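Local coordinates for protein TASOR (Homo sapiens, PDB 6TL1) that serves in the HUSH complex, which silences chromatin by promoting recruitment of the histone methyltransferase SETDB1 and of MORC2, at residues K49-K54 with I131-K136. Numbering follows the deposited sequence.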
ATOM      1  N   LYS A  49      13.752  -1.095 -11.229  1.00 40.04           N
ATOM      2  CA  LYS A  49      14.445  -2.261 -11.771  1.00 46.82           C
ATOM      3  C   LYS A  49      14.029  -3.528 -11.051  1.00 42.62           C
ATOM      4  O   LYS A  49      13.745  -4.541 -11.702  1.00 44.10           O
ATOM      5  CB  LYS A  49      15.972  -2.110 -11.673  1.00 51.72           C
ATOM      6  CG  LYS A  49      16.571  -1.072 -12.573  1.00 61.94           C
ATOM      7  CD  LYS A  49      18.076  -1.253 -12.775  1.00 72.43           C
ATOM      8  CE  LYS A  49      18.831  -0.019 -12.306  1.00 72.49           C
ATOM      9  NZ  LYS A  49      20.106   0.246 -13.034  1.00 77.01           N
ATOM     10  N   GLU A  50      13.963  -3.487  -9.721  1.00 47.51           N
ATOM     11  CA  GLU A  50      13.711  -4.715  -8.989  1.00 45.09           C
ATOM     12  C   GLU A  50      12.240  -5.105  -9.058  1.00 39.02           C
ATOM     13  O   GLU A  50      11.925  -6.297  -9.078  1.00 40.97           O
ATOM     14  CB  GLU A  50      14.183  -4.566  -7.548  1.00 46.60           C
ATOM     15  CG  GLU A  50      15.665  -4.251  -7.480  1.00 57.19           C
ATOM     16  CD  GLU A  50      16.322  -4.602  -6.158  1.00 62.28           C
ATOM     17  OE1 GLU A  50      15.682  -4.466  -5.095  1.00 60.86           O
ATOM     18  OE2 GLU A  50      17.524  -4.947  -6.187  1.00 67.91           O
ATOM     19  N   PHE A  51      11.340  -4.120  -9.172  1.00 37.51           N
ATOM     20  CA  PHE A  51       9.932  -4.413  -9.425  1.00 37.96           C
ATOM     21  C   PHE A  51       9.779  -5.117 -10.767  1.00 40.25           C
ATOM     22  O   PHE A  51       9.122  -6.163 -10.873  1.00 38.50           O
ATOM     23  CB  PHE A  51       9.122  -3.106  -9.380  1.00 32.11           C
ATOM     24  CG  PHE A  51       7.627  -3.285  -9.485  1.00 37.85           C
ATOM     25  CD1 PHE A  51       7.006  -3.324 -10.724  1.00 40.39           C
ATOM     26  CD2 PHE A  51       6.834  -3.359  -8.338  1.00 36.45           C
ATOM     27  CE1 PHE A  51       5.631  -3.471 -10.824  1.00 39.03           C
ATOM     28  CE2 PHE A  51       5.457  -3.506  -8.437  1.00 36.68           C
ATOM     29  CZ  PHE A  51       4.859  -3.556  -9.677  1.00 33.63           C
ATOM     30  N   THR A  52      10.420  -4.571 -11.803  1.00 41.46           N
ATOM     31  CA  THR A  52      10.346  -5.182 -13.126  1.00 43.61           C
ATOM     32  C   THR A  52      10.971  -6.569 -13.128  1.00 44.60           C
ATOM     33  O   THR A  52      10.417  -7.506 -13.713  1.00 45.31           O
ATOM     34  CB  THR A  52      11.054  -4.294 -14.145  1.00 47.50           C
ATOM     35  OG1 THR A  52      10.266  -3.127 -14.410  1.00 50.51           O
ATOM     36  CG2 THR A  52      11.319  -5.059 -15.437  1.00 48.96           C
ATOM     37  N   GLU A  53      12.117  -6.723 -12.461  1.00 44.63           N
ATOM     38  CA  GLU A  53      12.742  -8.037 -12.355  1.00 49.11           C
ATOM     39  C   GLU A  53      11.818  -9.024 -11.647  1.00 47.23           C
ATOM     40  O   GLU A  53      11.640 -10.160 -12.102  1.00 47.31           O
ATOM     41  CB  GLU A  53      14.071  -7.904 -11.609  1.00 51.10           C
ATOM     42  CG  GLU A  53      14.767  -9.205 -11.264  1.00 59.01           C
ATOM     43  CD  GLU A  53      15.109 -10.045 -12.477  1.00 67.41           C
ATOM     44  OE1 GLU A  53      14.961 -11.283 -12.397  1.00 73.59           O
ATOM     45  OE2 GLU A  53      15.514  -9.471 -13.511  1.00 73.38           O
ATOM     46  N   LYS A  54      11.202  -8.597 -10.543  1.00 44.65           N
ATOM     47  CA  LYS A  54      10.307  -9.480  -9.799  1.00 42.59           C
ATOM     48  C   LYS A  54       9.121  -9.899 -10.648  1.00 38.61           C
ATOM     49  O   LYS A  54       8.727 -11.069 -10.645  1.00 40.40           O
ATOM     50  CB  LYS A  54       9.817  -8.785  -8.526  1.00 39.47           C
ATOM     51  CG  LYS A  54       8.736  -9.551  -7.758  1.00 35.04           C
ATOM     52  CD  LYS A  54       9.323 -10.817  -7.139  1.00 36.67           C
ATOM     53  CE  LYS A  54       8.273 -11.541  -6.286  1.00 39.47           C
ATOM     54  NZ  LYS A  54       8.793 -12.799  -5.663  1.00 36.37           N
ATOM     55  N   ILE A 131       1.797   6.653  -2.625  1.00 35.53           N
ATOM     56  CA  ILE A 131       1.090   5.712  -3.477  1.00 31.80           C
ATOM     57  C   ILE A 131       2.115   4.722  -4.007  1.00 34.87           C
ATOM     58  O   ILE A 131       3.080   5.112  -4.681  1.00 31.95           O
ATOM     59  CB  ILE A 131       0.366   6.424  -4.629  1.00 30.61           C
ATOM     60  CG1 ILE A 131      -0.698   7.397  -4.089  1.00 34.45           C
ATOM     61  CG2 ILE A 131      -0.191   5.401  -5.625  1.00 30.44           C
ATOM     62  CD1 ILE A 131      -1.412   8.191  -5.180  1.00 32.67           C
ATOM     63  N   PHE A 132       1.908   3.445  -3.698  1.00 32.82           N
ATOM     64  CA  PHE A 132       2.763   2.370  -4.181  1.00 34.54           C
ATOM     65  C   PHE A 132       2.091   1.660  -5.336  1.00 35.65           C
ATOM     66  O   PHE A 132       0.886   1.396  -5.293  1.00 36.90           O
ATOM     67  CB  PHE A 132       3.043   1.341  -3.084  1.00 33.10           C
ATOM     68  CG  PHE A 132       3.836   1.877  -1.946  1.00 34.63           C
ATOM     69  CD1 PHE A 132       3.207   2.453  -0.861  1.00 35.00           C
ATOM     70  CD2 PHE A 132       5.224   1.813  -1.966  1.00 36.86           C
ATOM     71  CE1 PHE A 132       3.949   2.948   0.200  1.00 39.84           C
ATOM     72  CE2 PHE A 132       5.970   2.315  -0.923  1.00 35.25           C
ATOM     73  CZ  PHE A 132       5.330   2.893   0.165  1.00 35.64           C
ATOM     74  N   LYS A 133       2.875   1.308  -6.348  1.00 35.55           N
ATOM     75  CA  LYS A 133       2.402   0.304  -7.278  1.00 34.44           C
ATOM     76  C   LYS A 133       2.780  -1.057  -6.705  1.00 35.58           C
ATOM     77  O   LYS A 133       3.828  -1.213  -6.073  1.00 39.83           O
ATOM     78  CB  LYS A 133       2.969   0.494  -8.686  1.00 35.93           C
ATOM     79  CG  LYS A 133       4.447   0.243  -8.865  1.00 46.21           C
ATOM     80  CD  LYS A 133       4.788   0.297 -10.362  1.00 46.78           C
ATOM     81  CE  LYS A 133       6.289   0.182 -10.640  1.00 49.69           C
ATOM     82  NZ  LYS A 133       6.576   0.416 -12.097  1.00 54.81           N
ATOM     83  N   ILE A 134       1.876  -2.022  -6.861  1.00 36.84           N
ATOM     84  CA  ILE A 134       2.028  -3.340  -6.265  1.00 35.84           C
ATOM     85  C   ILE A 134       1.600  -4.373  -7.288  1.00 38.02           C
ATOM     86  O   ILE A 134       0.877  -4.074  -8.242  1.00 40.42           O
ATOM     87  CB  ILE A 134       1.194  -3.522  -4.974  1.00 35.54           C
ATOM     88  CG1 ILE A 134      -0.288  -3.253  -5.285  1.00 42.13           C
ATOM     89  CG2 ILE A 134       1.718  -2.611  -3.889  1.00 28.01           C
ATOM     90  CD1 ILE A 134      -1.238  -3.469  -4.114  1.00 39.49           C
ATOM     91  N   MET A 135       2.062  -5.597  -7.068  1.00 34.71           N
ATOM     92  CA  MET A 135       1.514  -6.781  -7.717  1.00 36.43           C
ATOM     93  C   MET A 135       1.019  -7.705  -6.625  1.00 40.75           C
ATOM     94  O   MET A 135       1.820  -8.269  -5.866  1.00 38.21           O
ATOM     95  CB  MET A 135       2.566  -7.463  -8.582  1.00 38.30           C
ATOM     96  CG  MET A 135       2.976  -6.624  -9.775  1.00 50.80           C
ATOM     97  SD  MET A 135       4.165  -7.501 -10.798  1.00 57.46           S
ATOM     98  CE  MET A 135       5.600  -7.296  -9.759  1.00 55.13           C
ATOM     99  N   LYS A 136      -0.303  -7.844  -6.527  1.00 41.06           N
ATOM    100  CA  LYS A 136      -0.825  -8.739  -5.520  1.00 42.29           C
ATOM    101  C   LYS A 136      -0.507 -10.182  -5.866  1.00 41.23           C
ATOM    102  O   LYS A 136      -0.443 -11.021  -4.968  1.00 41.58           O
ATOM    103  CB  LYS A 136      -2.335  -8.547  -5.338  1.00 46.67           C
ATOM    104  CG  LYS A 136      -2.750  -7.140  -4.944  1.00 51.96           C
ATOM    105  CD  LYS A 136      -4.153  -7.148  -4.346  1.00 57.43           C
ATOM    106  CE  LYS A 136      -5.244  -7.023  -5.390  1.00 57.54           C
ATOM    107  NZ  LYS A 136      -5.139  -5.763  -6.176  1.00 64.11           N
TER
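Residues 49-54 of helix 45-60 come nearest to residues 131-136 at Phe-51 and Ile-134, whose CA atoms lie 8.6 Å apart. One ring and two long, unbranched side chains carry the contact. Phe-51 reaches out from the helix with CG anti to its backbone N (chi1 -174°), and its ring enters between Lys-133 and Met-135. The CB atoms of Lys-133 and Met-135 point toward the helix, and that of Ile-134, between them, points away. Lys-133 runs extended beyond CG and lies over one ring face. Its CE sits 3.8 Å from the Phe-51 ring centroid, a CH-pi contact 18° off the normal. Met-135 bends at chi3 (-76°), which brings its CE over the opposite face, 3.9 Å from the Phe-51 ring centroid. The sulfur of Met-135 lies 4.7 Å from the Phe-51 ring centroid, obliquely placed, a Met-aromatic contact. Met-135 CG touches Phe-51 CZ at 3.6 Å. At the ring edge, Phe-51 CE2 meets the backbone, 4.1 Å from Ile-134 CA. Lys-54 adds a looser touch, CG to Met-135 CE at 4.4 Å, and its amino group turns away to a salt bridge with Glu-186. Cys-200 of the adjoining strand 199-209 also packs on Phe-51 and Lys-133. The contact seats the helix on the antiparallel sheet of the pseudo-PARP domain. No hydrogen bond links the two segments: the ring is clamped by a methyl and a methylene group, so the join rests on dispersion and CH-pi attraction. Lys-133 CE adjoins the amino group, whose charge probably polarises the C-H bonds and strengthens this attraction.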